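Local coordinates for protein putative LacI-family transcriptional regulator (PDB 3GBV) that probably regulates transcription as a LacI-family DNA-binding protein, its periplasmic-binding-protein-like region probably binding a small-molecule effector, at residues A64-Q69 with K84-A89; I140-H145 with G160-M165; R189-F194 with G215-Q220. One frame throughout, in Å; residues are numbered along the deposited sequence.

Contact 1: residues A64-Q69 with K84-A89; sequences AVIEEQ and KGFTDA
Ile66 and Phe86 reach past each other in opposite directions between the end of helix 55-66 and the start of helix 84-93, and around this pair the packing is closest. The CG1-CD1 arm of Ile66 runs along the rim of the Phe86 ring rather than over it: Ile66 CG1 sits 3.5 Å from Phe86 CE1, and Ile66 CD1 lies equally far, 3.5 Å, from Phe86 CD1. With chi1 at -69° and an extended chi2, the arm stretches straight out from its helix until its end abuts the short side chain of Ala89, Ile66 CD1 lying 3.3 Å from Ala89 CB, tighter than ordinary van der Waals contact. The ring comes the other way, its CG anti to the backbone N (chi1 -172°), and meets Val65, the residue before Ile66, more slackly, Phe86 CZ being 4.3 Å from Val65 CG1, again near the ring plane. Both helices belong to successive beta-alpha-beta crossovers of one lobe of the periplasmic-binding-protein fold: helix 55-66 leads from strand 43-50 to strand 72-75, and helix 84-93 carries the chain on to strand 97-100. Beneath them is strand 9-16, on which Val65 touches Ala12 and Phe86 touches Leu14; Leu90 and Leu93 extend the apolar surface around Ile66. The outer side is polar and loose. On it Lys84 NZ forms a salt bridge of 2.6 Å with Asp88 OD2, one turn further along the same helix, the lysine approaching the syn lone pair of that oxygen. Glu67 and Glu68 are likewise exposed, in a type I turn that ends helix 55-66 and runs from Ile66 to Gln69, whose positive phi turns the chain away from the helix.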
loop_
_atom_site.group_PDB
_atom_site.type_symbol
_atom_site.label_atom_id
_atom_site.label_comp_id
_atom_site.label_asym_id
_atom_site.label_seq_id
_atom_site.Cartn_x
_atom_site.Cartn_y
_atom_site.Cartn_z
ATOM N N ALA A 64 -31.400 -11.660 18.408
ATOM C CA ALA A 64 -30.731 -11.737 19.697
ATOM C C ALA A 64 -29.916 -10.464 19.893
ATOM O O ALA A 64 -29.876 -9.911 20.990
ATOM C CB ALA A 64 -29.824 -12.962 19.757
ATOM N N VAL A 65 -29.275 -9.999 18.823
ATOM C CA VAL A 65 -28.474 -8.778 18.886
ATOM C C VAL A 65 -29.364 -7.587 19.200
ATOM O O VAL A 65 -29.054 -6.781 20.076
ATOM C CB VAL A 65 -27.746 -8.492 17.556
ATOM C CG1 VAL A 65 -27.034 -7.144 17.633
ATOM C CG2 VAL A 65 -26.744 -9.592 17.266
ATOM N N ILE A 66 -30.465 -7.474 18.472
ATOM C CA ILE A 66 -31.401 -6.381 18.689
ATOM C C ILE A 66 -31.929 -6.439 20.122
ATOM O O ILE A 66 -32.085 -5.412 20.782
ATOM C CB ILE A 66 -32.587 -6.464 17.699
ATOM C CG1 ILE A 66 -32.096 -6.153 16.286
ATOM C CG2 ILE A 66 -33.682 -5.491 18.102
ATOM C CD1 ILE A 66 -33.134 -6.366 15.212
ATOM N N GLU A 67 -32.187 -7.650 20.603
ATOM C CA GLU A 67 -32.705 -7.829 21.951
ATOM C C GLU A 67 -31.675 -7.600 23.055
ATOM O O GLU A 67 -32.003 -7.648 24.237
ATOM C CB GLU A 67 -33.356 -9.209 22.076
ATOM C CG GLU A 67 -34.795 -9.219 21.562
ATOM C CD GLU A 67 -35.353 -10.616 21.381
ATOM O OE1 GLU A 67 -34.914 -11.530 22.110
ATOM O OE2 GLU A 67 -36.240 -10.793 20.517
ATOM N N GLU A 68 -30.431 -7.340 22.668
ATOM C CA GLU A 68 -29.383 -7.060 23.643
ATOM C C GLU A 68 -29.362 -5.559 23.906
ATOM O O GLU A 68 -28.648 -5.086 24.786
ATOM C CB GLU A 68 -28.021 -7.529 23.127
ATOM C CG GLU A 68 -27.757 -9.004 23.382
ATOM C CD GLU A 68 -26.711 -9.598 22.452
ATOM O OE1 GLU A 68 -25.674 -10.088 22.951
ATOM O OE2 GLU A 68 -26.927 -9.586 21.220
ATOM N N GLN A 69 -30.155 -4.818 23.136
ATOM C CA GLN A 69 -30.257 -3.365 23.275
ATOM C C GLN A 69 -28.893 -2.667 23.194
ATOM O O GLN A 69 -28.507 -1.941 24.106
ATOM C CB GLN A 69 -30.911 -3.016 24.619
ATOM C CG GLN A 69 -32.091 -3.904 25.010
ATOM C CD GLN A 69 -32.558 -3.652 26.437
ATOM O OE1 GLN A 69 -33.097 -2.590 26.748
ATOM N NE2 GLN A 69 -32.344 -4.627 27.313
ATOM N N LYS A 84 -33.150 -6.820 5.418
ATOM C CA LYS A 84 -34.131 -5.745 5.573
ATOM C C LYS A 84 -34.760 -5.710 6.972
ATOM O O LYS A 84 -34.889 -4.647 7.583
ATOM C CB LYS A 84 -35.229 -5.874 4.520
ATOM C CG LYS A 84 -36.134 -4.668 4.448
ATOM C CD LYS A 84 -37.134 -4.791 3.317
ATOM C CE LYS A 84 -37.848 -3.467 3.108
ATOM N NZ LYS A 84 -38.398 -2.951 4.395
ATOM N N GLY A 85 -35.138 -6.873 7.486
ATOM C CA GLY A 85 -35.741 -6.910 8.802
ATOM C C GLY A 85 -34.813 -6.370 9.877
ATOM O O GLY A 85 -35.241 -5.627 10.768
ATOM N N PHE A 86 -33.536 -6.733 9.784
ATOM C CA PHE A 86 -32.547 -6.307 10.766
ATOM C C PHE A 86 -32.360 -4.790 10.770
ATOM O O PHE A 86 -32.533 -4.142 11.799
ATOM C CB PHE A 86 -31.210 -7.017 10.502
ATOM C CG PHE A 86 -30.176 -6.793 11.572
ATOM C CD1 PHE A 86 -30.494 -6.952 12.918
ATOM C CD2 PHE A 86 -28.879 -6.422 11.231
ATOM C CE1 PHE A 86 -29.528 -6.741 13.909
ATOM C CE2 PHE A 86 -27.913 -6.211 12.207
ATOM C CZ PHE A 86 -28.232 -6.368 13.546
ATOM N N THR A 87 -32.030 -4.233 9.611
ATOM C CA THR A 87 -31.812 -2.799 9.475
ATOM C C THR A 87 -33.060 -1.958 9.756
ATOM O O THR A 87 -32.949 -0.853 10.283
ATOM C CB THR A 87 -31.264 -2.467 8.072
ATOM O OG1 THR A 87 -32.137 -3.013 7.075
ATOM C CG2 THR A 87 -29.855 -3.063 7.894
ATOM N N ASP A 88 -34.241 -2.461 9.397
ATOM C CA ASP A 88 -35.469 -1.713 9.678
ATOM C C ASP A 88 -35.652 -1.631 11.190
ATOM O O ASP A 88 -36.050 -0.597 11.736
ATOM C CB ASP A 88 -36.700 -2.388 9.061
ATOM C CG ASP A 88 -36.865 -2.073 7.589
ATOM O OD1 ASP A 88 -36.358 -1.022 7.142
ATOM O OD2 ASP A 88 -37.521 -2.868 6.883
ATOM N N ALA A 89 -35.344 -2.734 11.863
ATOM C CA ALA A 89 -35.472 -2.805 13.310
ATOM C C ALA A 89 -34.466 -1.889 14.000
ATOM O O ALA A 89 -34.774 -1.298 15.032
ATOM C CB ALA A 89 -35.282 -4.249 13.781
#

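Contact 2: residues I140-H145 with G160-M165; sequences IFRKIH and GFRQYM
Strand 140-144 and helix 160-165 run nearly antiparallel, at 167° with axes 12.9 Å apart at closest approach, and the gap is spanned by the side chains of Ile140 and Arg142 from the strand and of Phe161 and Arg162 from the helix. Ile140 supplies the apolar part. Its CD1 lies over one face of the Arg162 guanidinium, off centre toward the rim and 3.7 Å from Arg162 NH2, while on the helix side Ile140 CD1 is 4.2 Å from Phe161 CE2. The Phe161 ring has Met165 CG, of a selenomethionine one turn later, over one of its faces. The two arginines arrive from opposite directions. Each is extended from CG to NE, which carries both guanidinium groups into the space between strand and helix, where they meet edge to edge with planes 34° apart and Arg142 NH2 only 3.4 Å from Arg162 NH2. The strand, the helix and strand 173-180 form a beta-alpha-beta unit of the lobe, and that last strand, hydrogen-bonded to strand 137-144, brings two polar residues to the site: Glu176 and Asn178. Glu176 OE2 and the OE2 of Glu158, one turn before Arg162, each make salt bridges to both Arg142 NH2 and Arg162 NH2, and Arg142 NH1 is also hydrogen-bonded to Asn178 OD1. Two carboxylates therefore bridge two guanidinium groups, and the pairing of like charges is probably neutralised on the spot; the close approach of the nitrogens probably reflects their shared acceptors, and the cluster ties the helix to both strands of the unit through charge as well as through apolar contact.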
loop_
_atom_site.group_PDB
_atom_site.type_symbol
_atom_site.label_atom_id
_atom_site.label_comp_id
_atom_site.label_asym_id
_atom_site.label_seq_id
_atom_site.Cartn_x
_atom_site.Cartn_y
_atom_site.Cartn_z
ATOM N N ILE A 140 -12.274 -16.265 -14.136
ATOM C CA ILE A 140 -12.652 -15.743 -12.836
ATOM C C ILE A 140 -13.009 -16.959 -11.990
ATOM O O ILE A 140 -13.796 -17.802 -12.422
ATOM C CB ILE A 140 -13.911 -14.860 -12.914
ATOM C CG1 ILE A 140 -13.635 -13.613 -13.755
ATOM C CG2 ILE A 140 -14.367 -14.502 -11.503
ATOM C CD1 ILE A 140 -14.866 -12.811 -14.063
ATOM N N PHE A 141 -12.432 -17.049 -10.796
ATOM C CA PHE A 141 -12.712 -18.151 -9.887
ATOM C C PHE A 141 -13.666 -17.674 -8.796
ATOM O O PHE A 141 -13.437 -16.629 -8.166
ATOM C CB PHE A 141 -11.423 -18.647 -9.230
ATOM C CG PHE A 141 -10.483 -19.338 -10.171
ATOM C CD1 PHE A 141 -10.729 -20.648 -10.587
ATOM C CD2 PHE A 141 -9.351 -18.682 -10.648
ATOM C CE1 PHE A 141 -9.857 -21.297 -11.468
ATOM C CE2 PHE A 141 -8.474 -19.319 -11.527
ATOM C CZ PHE A 141 -8.727 -20.628 -11.937
ATOM N N ARG A 142 -14.730 -18.437 -8.571
ATOM C CA ARG A 142 -15.698 -18.103 -7.539
ATOM C C ARG A 142 -15.956 -19.311 -6.675
ATOM O O ARG A 142 -15.586 -20.436 -7.019
ATOM C CB ARG A 142 -17.052 -17.690 -8.120
ATOM C CG ARG A 142 -17.054 -16.532 -9.075
ATOM C CD ARG A 142 -18.486 -16.042 -9.250
ATOM N NE ARG A 142 -18.643 -15.205 -10.430
ATOM C CZ ARG A 142 -18.964 -15.673 -11.630
ATOM N NH1 ARG A 142 -19.172 -16.973 -11.803
ATOM N NH2 ARG A 142 -19.062 -14.847 -12.663
ATOM N N LYS A 143 -16.600 -19.060 -5.546
ATOM C CA LYS A 143 -16.986 -20.123 -4.648
ATOM C C LYS A 143 -18.327 -19.748 -4.038
ATOM O O LYS A 143 -18.414 -18.907 -3.138
ATOM C CB LYS A 143 -15.955 -20.358 -3.556
ATOM C CG LYS A 143 -16.013 -21.803 -3.122
ATOM C CD LYS A 143 -15.217 -22.124 -1.885
ATOM C CE LYS A 143 -15.422 -23.591 -1.565
ATOM N NZ LYS A 143 -14.465 -24.113 -0.565
ATOM N N ILE A 144 -19.368 -20.402 -4.540
ATOM C CA ILE A 144 -20.731 -20.131 -4.121
ATOM C C ILE A 144 -21.346 -21.100 -3.123
ATOM O O ILE A 144 -20.959 -22.266 -3.030
ATOM C CB ILE A 144 -21.645 -20.069 -5.350
ATOM C CG1 ILE A 144 -21.698 -21.441 -6.024
ATOM C CG2 ILE A 144 -21.108 -19.047 -6.342
ATOM C CD1 ILE A 144 -22.623 -21.503 -7.208
ATOM N N HIS A 145 -22.308 -20.582 -2.366
ATOM C CA HIS A 145 -23.045 -21.363 -1.381
ATOM C C HIS A 145 -24.504 -21.218 -1.784
ATOM O O HIS A 145 -24.945 -20.122 -2.126
ATOM C CB HIS A 145 -22.875 -20.804 0.041
ATOM C CG HIS A 145 -21.452 -20.704 0.498
ATOM N ND1 HIS A 145 -21.073 -20.941 1.803
ATOM C CD2 HIS A 145 -20.322 -20.356 -0.164
ATOM C CE1 HIS A 145 -19.772 -20.744 1.925
ATOM N NE2 HIS A 145 -19.291 -20.389 0.747
ATOM N N GLY A 160 -16.726 -4.063 -12.266
ATOM C CA GLY A 160 -15.688 -3.114 -12.631
ATOM C C GLY A 160 -14.624 -3.813 -13.452
ATOM O O GLY A 160 -13.997 -3.229 -14.343
ATOM N N PHE A 161 -14.422 -5.086 -13.137
ATOM C CA PHE A 161 -13.447 -5.907 -13.834
ATOM C C PHE A 161 -13.862 -6.060 -15.307
ATOM O O PHE A 161 -13.071 -5.830 -16.224
ATOM C CB PHE A 161 -13.382 -7.279 -13.166
ATOM C CG PHE A 161 -12.429 -8.230 -13.827
ATOM C CD1 PHE A 161 -11.076 -8.203 -13.509
ATOM C CD2 PHE A 161 -12.876 -9.149 -14.767
ATOM C CE1 PHE A 161 -10.176 -9.073 -14.111
ATOM C CE2 PHE A 161 -11.977 -10.031 -15.380
ATOM C CZ PHE A 161 -10.626 -9.989 -15.047
ATOM N N ARG A 162 -15.117 -6.441 -15.522
ATOM C CA ARG A 162 -15.619 -6.634 -16.871
ATOM C C ARG A 162 -15.634 -5.329 -17.662
ATOM O O ARG A 162 -15.455 -5.339 -18.882
ATOM C CB ARG A 162 -17.022 -7.247 -16.829
ATOM C CG ARG A 162 -17.083 -8.665 -16.240
ATOM C CD ARG A 162 -18.534 -9.131 -16.069
ATOM N NE ARG A 162 -18.637 -10.416 -15.373
ATOM C CZ ARG A 162 -18.322 -11.603 -15.893
ATOM N NH1 ARG A 162 -17.878 -11.711 -17.139
ATOM N NH2 ARG A 162 -18.428 -12.689 -15.148
ATOM N N GLN A 163 -15.839 -4.203 -16.981
ATOM C CA GLN A 163 -15.858 -2.927 -17.682
ATOM C C GLN A 163 -14.484 -2.658 -18.281
ATOM O O GLN A 163 -14.366 -2.291 -19.452
ATOM C CB GLN A 163 -16.230 -1.780 -16.744
ATOM C CG GLN A 163 -16.566 -0.493 -17.488
ATOM C CD GLN A 163 -16.879 0.668 -16.561
ATOM O OE1 GLN A 163 -17.636 0.525 -15.589
ATOM N NE2 GLN A 163 -16.304 1.833 -16.860
ATOM N N TYR A 164 -13.445 -2.838 -17.469
ATOM C CA TYR A 164 -12.082 -2.622 -17.934
ATOM C C TYR A 164 -11.785 -3.556 -19.107
ATOM O O TYR A 164 -11.203 -3.145 -20.114
ATOM C CB TYR A 164 -11.069 -2.904 -16.819
ATOM C CG TYR A 164 -9.637 -2.629 -17.234
ATOM C CD1 TYR A 164 -9.012 -1.417 -16.912
ATOM C CD2 TYR A 164 -8.916 -3.568 -17.981
ATOM C CE1 TYR A 164 -7.705 -1.148 -17.323
ATOM C CE2 TYR A 164 -7.617 -3.307 -18.403
ATOM C CZ TYR A 164 -7.021 -2.094 -18.067
ATOM O OH TYR A 164 -5.748 -1.817 -18.482
HETATM N N MSE A 165 -12.170 -4.819 -18.963
HETATM C CA MSE A 165 -11.936 -5.802 -20.013
HETATM C C MSE A 165 -12.662 -5.398 -21.299
HETATM O O MSE A 165 -12.163 -5.616 -22.400
HETATM C CB MSE A 165 -12.422 -7.181 -19.570
HETATM C CG MSE A 165 -11.745 -7.722 -18.330
HETATM SE SE MSE A 165 -9.857 -8.103 -18.775
HETATM C CE MSE A 165 -10.026 -9.721 -19.914
#

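Contact 3: residues R189-F194 with G215-Q220; sequences RMLDDF and GEYLQQ
The Tyr217 ring has Leu191 over one face and Asp192 at its hydroxyl edge, two consecutive residues of helix 187-197 dividing the ring between them. Leu191 CB stands over the ring, close to its centre, 3.5 Å from the centroid and 14° off the normal, a CH-pi contact. The rest of the leucine runs back along the ring toward its root, Leu191 CG lying 3.8 Å from Tyr217 CD2, as the two side chains slide past each other in opposite directions. At the edge, Tyr217 OH donates a short hydrogen bond of 2.6 Å to Asp192 OD1, which lies near the ring plane. The carboxylate itself is strongly turned, its plane 57° from that of the ring, and the hydroxyl meets OD1 from above the carboxylate plane. Tyr217 reaches this far because its CG is anti to the backbone N (chi1 166°), which sends the ring across to the neighbouring helix. The two helices follow one another in the beta-alpha-beta crossovers of an alpha/beta lobe: helix 187-197 joins strand 173-180 to strand 203-206, and helix 212-220 continues from there to strand 227-231. Leu191 is buried between the aromatic ring and the sheet, touching Leu177 and Leu179 of strand 173-180 and Phe141 of strand 137-144. Asp192 sits farther out and is partly exposed. Its second oxygen, OD2, forms a salt bridge with Arg221 NH2, next after Gln220 in the chain, so one carboxylate grips this part of the chain through two residues, a neutral hydroxyl and a cation. The nearby arginine would probably favour the ionised aspartate, a suitable acceptor for the tyrosine hydroxyl.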
loop_
_atom_site.group_PDB
_atom_site.type_symbol
_atom_site.label_atom_id
_atom_site.label_comp_id
_atom_site.label_asym_id
_atom_site.label_seq_id
_atom_site.Cartn_x
_atom_site.Cartn_y
_atom_site.Cartn_z
ATOM N N ARG A 189 -11.754 -31.415 -7.685
ATOM C CA ARG A 189 -12.333 -32.105 -8.837
ATOM C C ARG A 189 -12.860 -31.076 -9.845
ATOM O O ARG A 189 -12.762 -31.277 -11.056
ATOM C CB ARG A 189 -13.446 -33.063 -8.398
ATOM C CG ARG A 189 -13.687 -34.200 -9.394
ATOM C CD ARG A 189 -14.577 -35.297 -8.811
ATOM N NE ARG A 189 -15.973 -34.880 -8.704
ATOM C CZ ARG A 189 -16.915 -35.565 -8.060
ATOM N NH1 ARG A 189 -16.612 -36.709 -7.456
ATOM N NH2 ARG A 189 -18.162 -35.108 -8.024
HETATM N N MSE A 190 -13.413 -29.971 -9.352
HETATM C CA MSE A 190 -13.894 -28.913 -10.246
HETATM C C MSE A 190 -12.699 -28.396 -11.052
HETATM O O MSE A 190 -12.790 -28.204 -12.263
HETATM C CB MSE A 190 -14.474 -27.737 -9.450
HETATM C CG MSE A 190 -15.737 -28.038 -8.628
HETATM SE SE MSE A 190 -17.374 -28.129 -9.757
HETATM C CE MSE A 190 -17.112 -26.598 -10.980
ATOM N N LEU A 191 -11.582 -28.162 -10.364
ATOM C CA LEU A 191 -10.380 -27.657 -11.018
ATOM C C LEU A 191 -9.839 -28.623 -12.073
ATOM O O LEU A 191 -9.486 -28.201 -13.173
ATOM C CB LEU A 191 -9.284 -27.344 -9.990
ATOM C CG LEU A 191 -9.273 -26.025 -9.193
ATOM C CD1 LEU A 191 -9.500 -24.851 -10.134
ATOM C CD2 LEU A 191 -10.325 -26.039 -8.122
ATOM N N ASP A 192 -9.775 -29.914 -11.750
ATOM C CA ASP A 192 -9.276 -30.898 -12.714
ATOM C C ASP A 192 -10.059 -30.831 -14.019
ATOM O O ASP A 192 -9.473 -30.771 -15.098
ATOM C CB ASP A 192 -9.356 -32.326 -12.162
ATOM C CG ASP A 192 -8.379 -32.573 -11.028
ATOM O OD1 ASP A 192 -7.249 -32.047 -11.089
ATOM O OD2 ASP A 192 -8.736 -33.307 -10.081
ATOM N N ASP A 193 -11.385 -30.841 -13.924
ATOM C CA ASP A 193 -12.205 -30.779 -15.124
ATOM C C ASP A 193 -11.954 -29.485 -15.888
ATOM O O ASP A 193 -11.773 -29.508 -17.102
ATOM C CB ASP A 193 -13.697 -30.908 -14.775
ATOM C CG ASP A 193 -14.065 -32.306 -14.270
ATOM O OD1 ASP A 193 -13.608 -33.299 -14.878
ATOM O OD2 ASP A 193 -14.817 -32.421 -13.277
ATOM N N PHE A 194 -11.917 -28.360 -15.176
ATOM C CA PHE A 194 -11.688 -27.069 -15.818
ATOM C C PHE A 194 -10.367 -27.010 -16.573
ATOM O O PHE A 194 -10.333 -26.663 -17.751
ATOM C CB PHE A 194 -11.719 -25.930 -14.786
ATOM C CG PHE A 194 -11.337 -24.589 -15.360
ATOM C CD1 PHE A 194 -12.250 -23.854 -16.106
ATOM C CD2 PHE A 194 -10.041 -24.096 -15.211
ATOM C CE1 PHE A 194 -11.878 -22.649 -16.704
ATOM C CE2 PHE A 194 -9.658 -22.892 -15.804
ATOM C CZ PHE A 194 -10.577 -22.167 -16.554
ATOM N N GLY A 215 -4.529 -21.537 -5.337
ATOM C CA GLY A 215 -3.084 -21.528 -5.250
ATOM C C GLY A 215 -2.500 -22.833 -4.737
ATOM O O GLY A 215 -1.523 -23.341 -5.289
ATOM N N GLU A 216 -3.087 -23.368 -3.671
ATOM C CA GLU A 216 -2.614 -24.615 -3.090
ATOM C C GLU A 216 -2.922 -25.772 -4.026
ATOM O O GLU A 216 -2.223 -26.784 -4.016
ATOM C CB GLU A 216 -3.255 -24.837 -1.720
ATOM C CG GLU A 216 -2.871 -23.769 -0.708
ATOM C CD GLU A 216 -3.567 -23.940 0.625
ATOM O OE1 GLU A 216 -3.288 -23.140 1.544
ATOM O OE2 GLU A 216 -4.392 -24.871 0.755
ATOM N N TYR A 217 -3.963 -25.626 -4.838
ATOM C CA TYR A 217 -4.297 -26.672 -5.798
ATOM C C TYR A 217 -3.152 -26.777 -6.803
ATOM O O TYR A 217 -2.684 -27.874 -7.112
ATOM C CB TYR A 217 -5.588 -26.342 -6.547
ATOM C CG TYR A 217 -5.801 -27.212 -7.766
ATOM C CD1 TYR A 217 -6.283 -28.521 -7.645
ATOM C CD2 TYR A 217 -5.496 -26.739 -9.040
ATOM C CE1 TYR A 217 -6.453 -29.337 -8.769
ATOM C CE2 TYR A 217 -5.659 -27.543 -10.165
ATOM C CZ TYR A 217 -6.137 -28.840 -10.021
ATOM O OH TYR A 217 -6.291 -29.637 -11.129
ATOM N N LEU A 218 -2.712 -25.622 -7.304
ATOM C CA LEU A 218 -1.625 -25.549 -8.275
ATOM C C LEU A 218 -0.302 -26.030 -7.680
ATOM O O LEU A 218 0.536 -26.592 -8.386
ATOM C CB LEU A 218 -1.455 -24.107 -8.779
ATOM C CG LEU A 218 -2.576 -23.478 -9.617
ATOM C CD1 LEU A 218 -2.262 -22.003 -9.863
ATOM C CD2 LEU A 218 -2.725 -24.220 -10.934
ATOM N N GLN A 219 -0.129 -25.809 -6.382
ATOM C CA GLN A 219 1.086 -26.200 -5.686
ATOM C C GLN A 219 1.157 -27.711 -5.558
ATOM O O GLN A 219 2.187 -28.318 -5.843
ATOM C CB GLN A 219 1.113 -25.575 -4.292
ATOM C CG GLN A 219 2.427 -25.738 -3.543
ATOM C CD GLN A 219 3.534 -24.844 -4.086
ATOM O OE1 GLN A 219 4.654 -24.848 -3.572
ATOM N NE2 GLN A 219 3.226 -24.073 -5.126
ATOM N N GLN A 220 0.050 -28.312 -5.136
ATOM C CA GLN A 220 -0.014 -29.755 -4.948
ATOM C C GLN A 220 0.017 -30.501 -6.282
ATOM O O GLN A 220 0.275 -31.699 -6.326
ATOM C CB GLN A 220 -1.279 -30.130 -4.173
ATOM C CG GLN A 220 -1.100 -31.353 -3.282
ATOM C CD GLN A 220 -2.328 -32.248 -3.235
ATOM O OE1 GLN A 220 -3.395 -31.848 -2.755
ATOM N NE2 GLN A 220 -2.183 -33.471 -3.741
#

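From the N terminus, the contacts close three loops in series, none enclosing or crossing another. Contact 1 closes first, pairing two consecutive crossover helices in the lobe built on the parallel sheet. The other two belong to the second lobe: contact 2 joins strand 137-144 to the helix that follows it, and contact 3 pairs two later crossover helices, much as contact 1 does in its own lobe. Contacts 2 and 3 touch through Phe141 CE1 and Leu191 CD1, 3.8 Å apart, whereas contact 1 stays clear of both, its nearest atoms about 17 Å from contact 2 and about 30 Å from contact 3.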